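Local coordinates for putative exported protein (Aeromonas hydrophila subsp. hydrophila, PDB 4PJ2), which probably inhibits i-type lysozymes in the bacterial periplasm and binds a magnesium ion, at residues Q8-S20 with Y32-L46. Sequence-based numbering, arbitrary orientation. Where two conformers were deposited one is given.
Sequences QLTLPSGQVVTVS and YDVRLYSGANPQFPL. With GOL (glycerol), chain E.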
ATOM      1  N   GLN A   8       7.298  18.048   3.224  1.00 15.33           N
ATOM      2  CA  GLN A   8       7.638  18.860   4.369  1.00 15.38           C
ATOM      3  C   GLN A   8       6.409  19.658   4.800  1.00 15.47           C
ATOM      4  O   GLN A   8       5.719  20.226   3.945  1.00 16.89           O
ATOM      5  CB  GLN A   8       8.752  19.813   3.966  1.00 15.96           C
ATOM      6  CG  GLN A   8       9.206  20.731   5.063  1.00 17.65           C
ATOM      7  CD  GLN A   8      10.264  21.691   4.587  1.00 20.50           C
ATOM      8  OE1 GLN A   8      11.200  21.286   3.908  1.00 22.77           O
ATOM      9  NE2 GLN A   8      10.116  22.974   4.920  1.00 22.06           N
ATOM     10  N   LEU A   9       6.143  19.692   6.105  1.00 15.35           N
ATOM     11  CA  LEU A   9       5.000  20.409   6.682  1.00 15.47           C
ATOM     12  C   LEU A   9       5.447  21.247   7.870  1.00 15.69           C
ATOM     13  O   LEU A   9       6.237  20.794   8.683  1.00 16.24           O
ATOM     14  CB  LEU A   9       3.931  19.441   7.189  1.00 18.49           C
ATOM     15  CG  LEU A   9       3.201  18.591   6.159  1.00 20.61           C
ATOM     16  CD1 LEU A   9       2.302  17.566   6.860  1.00 20.65           C
ATOM     17  CD2 LEU A   9       2.380  19.470   5.245  1.00 22.16           C
ATOM     18  N   THR A  10       4.893  22.448   7.979  1.00 16.89           N
ATOM     19  CA  THR A  10       5.065  23.268   9.165  1.00 17.41           C
ATOM     20  C   THR A  10       3.907  23.033  10.120  1.00 18.03           C
ATOM     21  O   THR A  10       2.741  23.150   9.734  1.00 20.90           O
ATOM     22  CB  THR A  10       5.134  24.741   8.807  1.00 20.11           C
ATOM     23  OG1 THR A  10       6.246  24.940   7.935  1.00 21.20           O
ATOM     24  CG2 THR A  10       5.299  25.595  10.055  1.00 20.39           C
ATOM     25  N   LEU A  11       4.214  22.726  11.365  1.00 16.61           N
ATOM     26  CA  LEU A  11       3.216  22.530  12.398  1.00 16.69           C
ATOM     27  C   LEU A  11       2.807  23.890  12.979  1.00 17.44           C
ATOM     28  O   LEU A  11       3.559  24.861  12.895  1.00 16.94           O
ATOM     29  CB  LEU A  11       3.766  21.668  13.527  1.00 18.03           C
ATOM     30  CG  LEU A  11       3.875  20.139  13.482  1.00 22.84           C
ATOM     31  CD1 LEU A  11       3.106  19.544  12.324  1.00 22.82           C
ATOM     32  CD2 LEU A  11       5.284  19.665  13.522  1.00 24.89           C
ATOM     33  N   PRO A  12       1.612  23.960  13.597  1.00 18.42           N
ATOM     34  CA  PRO A  12       1.194  25.242  14.182  1.00 17.79           C
ATOM     35  C   PRO A  12       2.182  25.774  15.229  1.00 17.84           C
ATOM     36  O   PRO A  12       2.296  26.982  15.417  1.00 18.35           O
ATOM     37  CB  PRO A  12      -0.167  24.914  14.819  1.00 20.03           C
ATOM     38  CG  PRO A  12      -0.670  23.785  14.062  1.00 20.81           C
ATOM     39  CD  PRO A  12       0.524  22.966  13.636  1.00 19.71           C
ATOM     40  N   SER A  13       2.913  24.878  15.883  1.00 17.56           N
ATOM     41  CA  SER A  13       3.907  25.279  16.876  1.00 17.34           C
ATOM     42  C   SER A  13       5.120  25.990  16.256  1.00 16.66           C
ATOM     43  O   SER A  13       5.912  26.609  16.969  1.00 17.78           O
ATOM     44  CB  SER A  13       4.437  24.037  17.577  1.00 17.74           C
ATOM     45  OG  SER A  13       5.152  23.251  16.638  1.00 17.37           O
ATOM     46  N   GLY A  14       5.276  25.877  14.940  1.00 15.67           N
ATOM     47  CA  GLY A  14       6.488  26.336  14.270  1.00 14.86           C
ATOM     48  C   GLY A  14       7.493  25.241  13.969  1.00 14.04           C
ATOM     49  O   GLY A  14       8.385  25.459  13.155  1.00 14.35           O
ATOM     50  N   GLN A  15       7.371  24.089  14.618  1.00 13.98           N
ATOM     51  CA  GLN A  15       8.214  22.954  14.264  1.00 13.16           C
ATOM     52  C   GLN A  15       7.906  22.519  12.856  1.00 13.06           C
ATOM     53  O   GLN A  15       6.833  22.826  12.305  1.00 13.69           O
ATOM     54  CB  GLN A  15       8.011  21.791  15.210  1.00 15.49           C
ATOM     55  CG  GLN A  15       8.407  22.056  16.624  1.00 18.48           C
ATOM     56  CD  GLN A  15       8.395  20.784  17.468  1.00 19.79           C
ATOM     57  OE1 GLN A  15       7.442  20.000  17.445  1.00 20.62           O
ATOM     58  NE2 GLN A  15       9.453  20.576  18.201  1.00 20.53           N
ATOM     59  N   VAL A  16       8.836  21.780  12.274  1.00 12.89           N
ATOM     60  CA  VAL A  16       8.715  21.343  10.900  1.00 12.45           C
ATOM     61  C   VAL A  16       8.956  19.845  10.858  1.00 11.79           C
ATOM     62  O   VAL A  16       9.836  19.328  11.546  1.00 11.97           O
ATOM     63  CB  VAL A  16       9.726  22.076  10.009  1.00 14.43           C
ATOM     64  CG1 VAL A  16       9.745  21.511   8.598  1.00 15.69           C
ATOM     65  CG2 VAL A  16       9.423  23.559  10.021  1.00 14.02           C
ATOM     66  N   VAL A  17       8.176  19.146  10.047  0.77 12.40           N
ATOM     67  CA  VAL A  17       8.319  17.706   9.905  0.77 12.34           C
ATOM     68  C   VAL A  17       8.512  17.374   8.431  0.77 12.50           C
ATOM     69  O   VAL A  17       7.917  17.996   7.559  0.77 13.57           O
ATOM     70  CB  VAL A  17       7.106  16.959  10.569  0.77 14.64           C
ATOM     71  CG1 VAL A  17       5.818  17.160   9.793  0.77 14.81           C
ATOM     72  CG2 VAL A  17       7.365  15.506  10.699  0.77 16.10           C
ATOM     73  N   THR A  18       9.349  16.380   8.151  1.00 11.72           N
ATOM     74  CA  THR A  18       9.411  15.791   6.831  1.00 11.49           C
ATOM     75  C   THR A  18       9.074  14.312   6.923  1.00 11.18           C
ATOM     76  O   THR A  18       9.298  13.666   7.941  1.00 11.16           O
ATOM     77  CB  THR A  18      10.765  15.965   6.153  1.00 12.33           C
ATOM     78  OG1 THR A  18      11.732  15.195   6.860  1.00 11.90           O
ATOM     79  CG2 THR A  18      11.189  17.422   6.107  1.00 12.71           C
ATOM     80  N   VAL A  19       8.523  13.800   5.834  1.00 10.85           N
ATOM     81  CA  VAL A  19       8.159  12.392   5.729  1.00 10.92           C
ATOM     82  C   VAL A  19       8.682  11.904   4.397  1.00 10.72           C
ATOM     83  O   VAL A  19       8.414  12.514   3.366  1.00 12.31           O
ATOM     84  CB  VAL A  19       6.636  12.180   5.816  1.00 11.99           C
ATOM     85  CG1 VAL A  19       6.309  10.689   5.703  1.00 12.73           C
ATOM     86  CG2 VAL A  19       6.110  12.755   7.117  1.00 12.27           C
ATOM     87  N   SER A  20       9.416  10.792   4.429  1.00 11.00           N
ATOM     88  CA  SER A  20      10.076  10.247   3.242  1.00 11.88           C
ATOM     89  C   SER A  20       9.939   8.744   3.187  1.00 12.38           C
ATOM     90  O   SER A  20      10.063   8.080   4.204  1.00 12.63           O
ATOM     91  CB  SER A  20      11.584  10.486   3.330  1.00 13.79           C
ATOM     92  OG  SER A  20      11.916  11.837   3.272  1.00 16.17           O
ATOM     93  N   TYR A  32       9.191   4.091   5.809  1.00 10.64           N
ATOM     94  CA  TYR A  32       9.225   5.530   5.680  1.00  9.82           C
ATOM     95  C   TYR A  32       9.795   6.089   6.965  1.00 10.14           C
ATOM     96  O   TYR A  32       9.850   5.414   7.985  1.00 10.96           O
ATOM     97  CB  TYR A  32       7.843   6.095   5.384  1.00 11.17           C
ATOM     98  CG  TYR A  32       6.867   6.021   6.520  1.00 11.68           C
ATOM     99  CD1 TYR A  32       6.733   7.078   7.401  1.00 12.39           C
ATOM    100  CD2 TYR A  32       6.055   4.919   6.703  1.00 12.77           C
ATOM    101  CE1 TYR A  32       5.810   7.030   8.416  1.00 12.55           C
ATOM    102  CE2 TYR A  32       5.136   4.863   7.717  1.00 13.54           C
ATOM    103  CZ  TYR A  32       5.012   5.921   8.569  1.00 13.48           C
ATOM    104  OH  TYR A  32       4.101   5.908   9.593  1.00 14.93           O
ATOM    105  N   ASP A  33      10.238   7.334   6.914  1.00 10.21           N
ATOM    106  CA  ASP A  33      10.693   7.995   8.114  1.00 10.76           C
ATOM    107  C   ASP A  33      10.008   9.329   8.276  1.00 10.73           C
ATOM    108  O   ASP A  33       9.544   9.932   7.309  1.00 11.80           O
ATOM    109  CB  ASP A  33      12.214   8.149   8.151  1.00 11.99           C
ATOM    110  CG  ASP A  33      12.767   8.990   7.030  1.00 12.99           C
ATOM    111  OD1 ASP A  33      13.192   8.402   5.999  1.00 14.21           O
ATOM    112  OD2 ASP A  33      12.825  10.231   7.207  1.00 13.74           O
ATOM    113  N   VAL A  34       9.922   9.724   9.535  1.00 10.52           N
ATOM    114  CA  VAL A  34       9.402  11.006   9.952  1.00 10.45           C
ATOM    115  C   VAL A  34      10.535  11.689  10.699  1.00 10.43           C
ATOM    116  O   VAL A  34      11.108  11.113  11.599  1.00 10.88           O
ATOM    117  CB  VAL A  34       8.209  10.816  10.903  1.00 11.47           C
ATOM    118  CG1 VAL A  34       7.711  12.160  11.375  1.00 12.30           C
ATOM    119  CG2 VAL A  34       7.091  10.024  10.226  1.00 11.87           C
ATOM    120  N   ARG A  35      10.840  12.914  10.311  1.00  9.80           N
ATOM    121  CA  ARG A  35      11.923  13.693  10.929  1.00 10.40           C
ATOM    122  C   ARG A  35      11.348  15.013  11.403  1.00 10.00           C
ATOM    123  O   ARG A  35      10.643  15.673  10.657  1.00 11.84           O
ATOM    124  CB  ARG A  35      13.069  13.932   9.946  1.00 10.63           C
ATOM    125  CG  ARG A  35      13.898  12.677   9.652  1.00 10.10           C
ATOM    126  CD  ARG A  35      14.873  12.928   8.541  1.00 11.46           C
ATOM    127  NE  ARG A  35      16.169  12.260   8.610  1.00 12.68           N
ATOM    128  CZ  ARG A  35      16.515  11.125   8.021  1.00 12.52           C
ATOM    129  NH1 ARG A  35      15.632  10.353   7.408  1.00 14.04           N
ATOM    130  NH2 ARG A  35      17.776  10.736   8.108  1.00 13.60           N
ATOM    131  N   LEU A  36      11.663  15.365  12.642  1.00 10.46           N
ATOM    132  CA  LEU A  36      11.176  16.574  13.285  1.00 10.60           C
ATOM    133  C   LEU A  36      12.321  17.544  13.477  1.00 10.69           C
ATOM    134  O   LEU A  36      13.400  17.156  13.961  1.00 11.11           O
ATOM    135  CB  LEU A  36      10.594  16.215  14.636  1.00 12.14           C
ATOM    136  CG  LEU A  36       9.969  17.327  15.460  1.00 14.13           C
ATOM    137  CD1 LEU A  36       8.760  17.912  14.751  1.00 14.24           C
ATOM    138  CD2 LEU A  36       9.596  16.817  16.830  1.00 16.23           C
ATOM    139  N   TYR A  37      12.060  18.792  13.117  1.00 10.71           N
ATOM    140  CA  TYR A  37      13.008  19.901  13.197  1.00 10.88           C
ATOM    141  C   TYR A  37      12.384  21.030  14.010  1.00 11.42           C
ATOM    142  O   TYR A  37      11.163  21.183  14.037  1.00 11.87           O
ATOM    143  CB  TYR A  37      13.336  20.423  11.794  1.00 11.21           C
ATOM    144  CG  TYR A  37      13.899  19.365  10.872  1.00 11.20           C
ATOM    145  CD1 TYR A  37      15.275  19.257  10.656  1.00 11.18           C
ATOM    146  CD2 TYR A  37      13.050  18.452  10.230  1.00 11.24           C
ATOM    147  CE1 TYR A  37      15.779  18.277   9.841  1.00 10.77           C
ATOM    148  CE2 TYR A  37      13.563  17.476   9.422  1.00 11.19           C
ATOM    149  CZ  TYR A  37      14.925  17.389   9.222  1.00 10.46           C
ATOM    150  OH  TYR A  37      15.390  16.390   8.406  1.00 11.06           O
ATOM    151  N   SER A  38      13.192  21.856  14.653  1.00 11.95           N
ATOM    152  CA  SER A  38      12.642  22.926  15.474  1.00 12.23           C
ATOM    153  C   SER A  38      11.962  24.000  14.649  1.00 12.34           C
ATOM    154  O   SER A  38      11.036  24.628  15.141  1.00 12.97           O
ATOM    155  CB  SER A  38      13.735  23.585  16.314  1.00 13.01           C
ATOM    156  OG  SER A  38      14.495  24.447  15.493  1.00 13.03           O
ATOM    157  N   GLY A  39      12.398  24.221  13.412  1.00 11.71           N
ATOM    158  CA  GLY A  39      11.878  25.314  12.603  1.00 12.53           C
ATOM    159  C   GLY A  39      12.241  26.681  13.146  1.00 13.03           C
ATOM    160  O   GLY A  39      11.612  27.677  12.787  1.00 14.43           O
ATOM    161  N   ALA A  40      13.261  26.758  13.994  1.00 12.95           N
ATOM    162  CA  ALA A  40      13.559  28.012  14.705  1.00 14.24           C
ATOM    163  C   ALA A  40      13.891  29.150  13.752  1.00 14.14           C
ATOM    164  O   ALA A  40      13.516  30.289  14.014  1.00 15.19           O
ATOM    165  CB  ALA A  40      14.690  27.794  15.685  1.00 15.91           C
ATOM    166  N   ASN A  41      14.593  28.846  12.668  1.00 13.37           N
ATOM    167  CA  ASN A  41      14.973  29.824  11.654  1.00 13.13           C
ATOM    168  C   ASN A  41      14.118  29.597  10.419  1.00 13.84           C
ATOM    169  O   ASN A  41      14.379  28.693   9.655  1.00 13.51           O
ATOM    170  CB  ASN A  41      16.459  29.717  11.287  1.00 13.54           C
ATOM    171  CG  ASN A  41      16.872  30.744  10.267  1.00 14.91           C
ATOM    172  OD1 ASN A  41      16.064  31.578   9.858  1.00 16.10           O
ATOM    173  ND2 ASN A  41      18.133  30.708   9.855  1.00 16.16           N
ATOM    174  N   PRO A  42      13.085  30.423  10.214  1.00 15.91           N
ATOM    175  CA  PRO A  42      12.211  30.162   9.066  1.00 17.02           C
ATOM    176  C   PRO A  42      12.889  30.266   7.707  1.00 17.68           C
ATOM    177  O   PRO A  42      12.380  29.711   6.742  1.00 19.54           O
ATOM    178  CB  PRO A  42      11.111  31.225   9.218  1.00 19.20           C
ATOM    179  CG  PRO A  42      11.132  31.595  10.669  1.00 19.56           C
ATOM    180  CD  PRO A  42      12.566  31.497  11.075  1.00 17.11           C
ATOM    181  N   GLN A  43      14.033  30.931   7.627  1.00 17.20           N
ATOM    182  CA  GLN A  43      14.751  31.000   6.358  1.00 18.48           C
ATOM    183  C   GLN A  43      15.379  29.651   5.982  1.00 16.83           C
ATOM    184  O   GLN A  43      15.624  29.368   4.799  1.00 17.75           O
ATOM    185  CB  GLN A  43      15.844  32.050   6.424  1.00 20.93           C
ATOM    186  CG  GLN A  43      15.359  33.479   6.536  1.00 27.00           C
ATOM    187  CD  GLN A  43      16.517  34.437   6.463  1.00 32.37           C
ATOM    188  OE1 GLN A  43      17.527  34.152   5.815  1.00 34.76           O
ATOM    189  NE2 GLN A  43      16.397  35.568   7.145  1.00 35.03           N
ATOM    190  N   PHE A  44      15.626  28.830   6.993  1.00 14.33           N
ATOM    191  CA  PHE A  44      16.295  27.530   6.842  1.00 14.85           C
ATOM    192  C   PHE A  44      15.626  26.543   7.792  1.00 14.00           C
ATOM    193  O   PHE A  44      16.183  26.175   8.824  1.00 13.84           O
ATOM    194  CB  PHE A  44      17.789  27.652   7.148  1.00 15.32           C
ATOM    195  CG  PHE A  44      18.540  28.500   6.163  1.00 16.78           C
ATOM    196  CD1 PHE A  44      18.791  28.042   4.876  1.00 19.04           C
ATOM    197  CD2 PHE A  44      19.005  29.751   6.523  1.00 17.90           C
ATOM    198  CE1 PHE A  44      19.508  28.803   3.975  1.00 20.57           C
ATOM    199  CE2 PHE A  44      19.720  30.521   5.620  1.00 19.52           C
ATOM    200  CZ  PHE A  44      19.963  30.046   4.346  1.00 20.97           C
ATOM    201  N   PRO A  45      14.423  26.089   7.440  1.00 14.65           N
ATOM    202  CA  PRO A  45      13.580  25.362   8.387  1.00 14.74           C
ATOM    203  C   PRO A  45      14.030  23.946   8.698  1.00 12.82           C
ATOM    204  O   PRO A  45      13.504  23.405   9.661  1.00 13.30           O
ATOM    205  CB  PRO A  45      12.215  25.365   7.711  1.00 17.35           C
ATOM    206  CG  PRO A  45      12.513  25.489   6.305  1.00 18.06           C
ATOM    207  CD  PRO A  45      13.707  26.382   6.196  1.00 17.21           C
ATOM    208  N   LEU A  46      14.985  23.391   7.937  1.00 13.54           N
ATOM    209  CA  LEU A  46      15.503  22.052   8.226  1.00 14.04           C
ATOM    210  C   LEU A  46      16.883  22.082   8.858  1.00 13.97           C
ATOM    211  O   LEU A  46      17.574  21.067   8.870  1.00 15.19           O
ATOM    212  CB  LEU A  46      15.512  21.181   6.965  1.00 15.21           C
ATOM    213  CG  LEU A  46      14.153  21.023   6.268  1.00 15.51           C
ATOM    214  CD1 LEU A  46      14.286  20.076   5.103  1.00 16.50           C
ATOM    215  CD2 LEU A  46      13.053  20.561   7.192  1.00 14.48           C
TER
HETATM  216  C1  GOL E 201      16.612   9.116   3.407  1.00 18.23           C
HETATM  217  O1  GOL E 201      16.561   8.034   4.281  1.00 19.08           O
HETATM  218  C2  GOL E 201      15.207   9.633   3.161  1.00 18.39           C
HETATM  219  O2  GOL E 201      14.623  10.043   4.395  1.00 18.21           O
HETATM  220  C3  GOL E 201      15.404  10.792   2.181  1.00 20.57           C
HETATM  221  O3  GOL E 201      14.179  11.372   1.812  1.00 21.86           O
HETATM  222  O   HOH W   1       8.393  27.934  12.013  1.00 30.52           O
HETATM  223  O   HOH W   2      14.308  15.541   5.996  1.00 12.46           O
HETATM  224  O   HOH W   3      12.180  12.527   5.893  1.00 15.05           O
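D33 OD2 is gripped twice on the outer face: a water 2.7 Å away ties it to S20 OG and T18 OG1 across the strand pair, while R35 NH1 of its own strand makes a salt bridge at 2.8 Å, meeting the carboxylate from above its plane. A glycerol, probably from the crystallisation liquor, also joins D33 OD1 to S20 OG. T18 OG1, set between the backbone N and the carbonyl carbon (chi1 68°), faces R35 CB and shares a second water with Y37 OH.

Beneath these groups, strands 16-20 and 32-37 run antiparallel at 164°, and V16 with Y37, T18 with R35 and S20 with D33 each exchange two backbone hydrogen bonds. Farther along this face, L46 CD2 sits over one face of the Y37 ring, 3.7 Å above its plane and offset toward the rim, and touches V16 CG1 and T18 CG2; P45 CB reaches V16 CG2.

The other face is largely apolar. V17 CG2 lies against V34 CG1, V19 CG1 approaches Y32 CD1 at 4.0 Å, and L11 CD2 meets L36 CD1; Y32 OH bonds to D93 OD2. From strand 90-98, L97 covers V17 and F95 covers V34; the antiparallel beta hairpin 16-21/30-37 thus packs its four-stranded sheet onto the other in a beta sandwich.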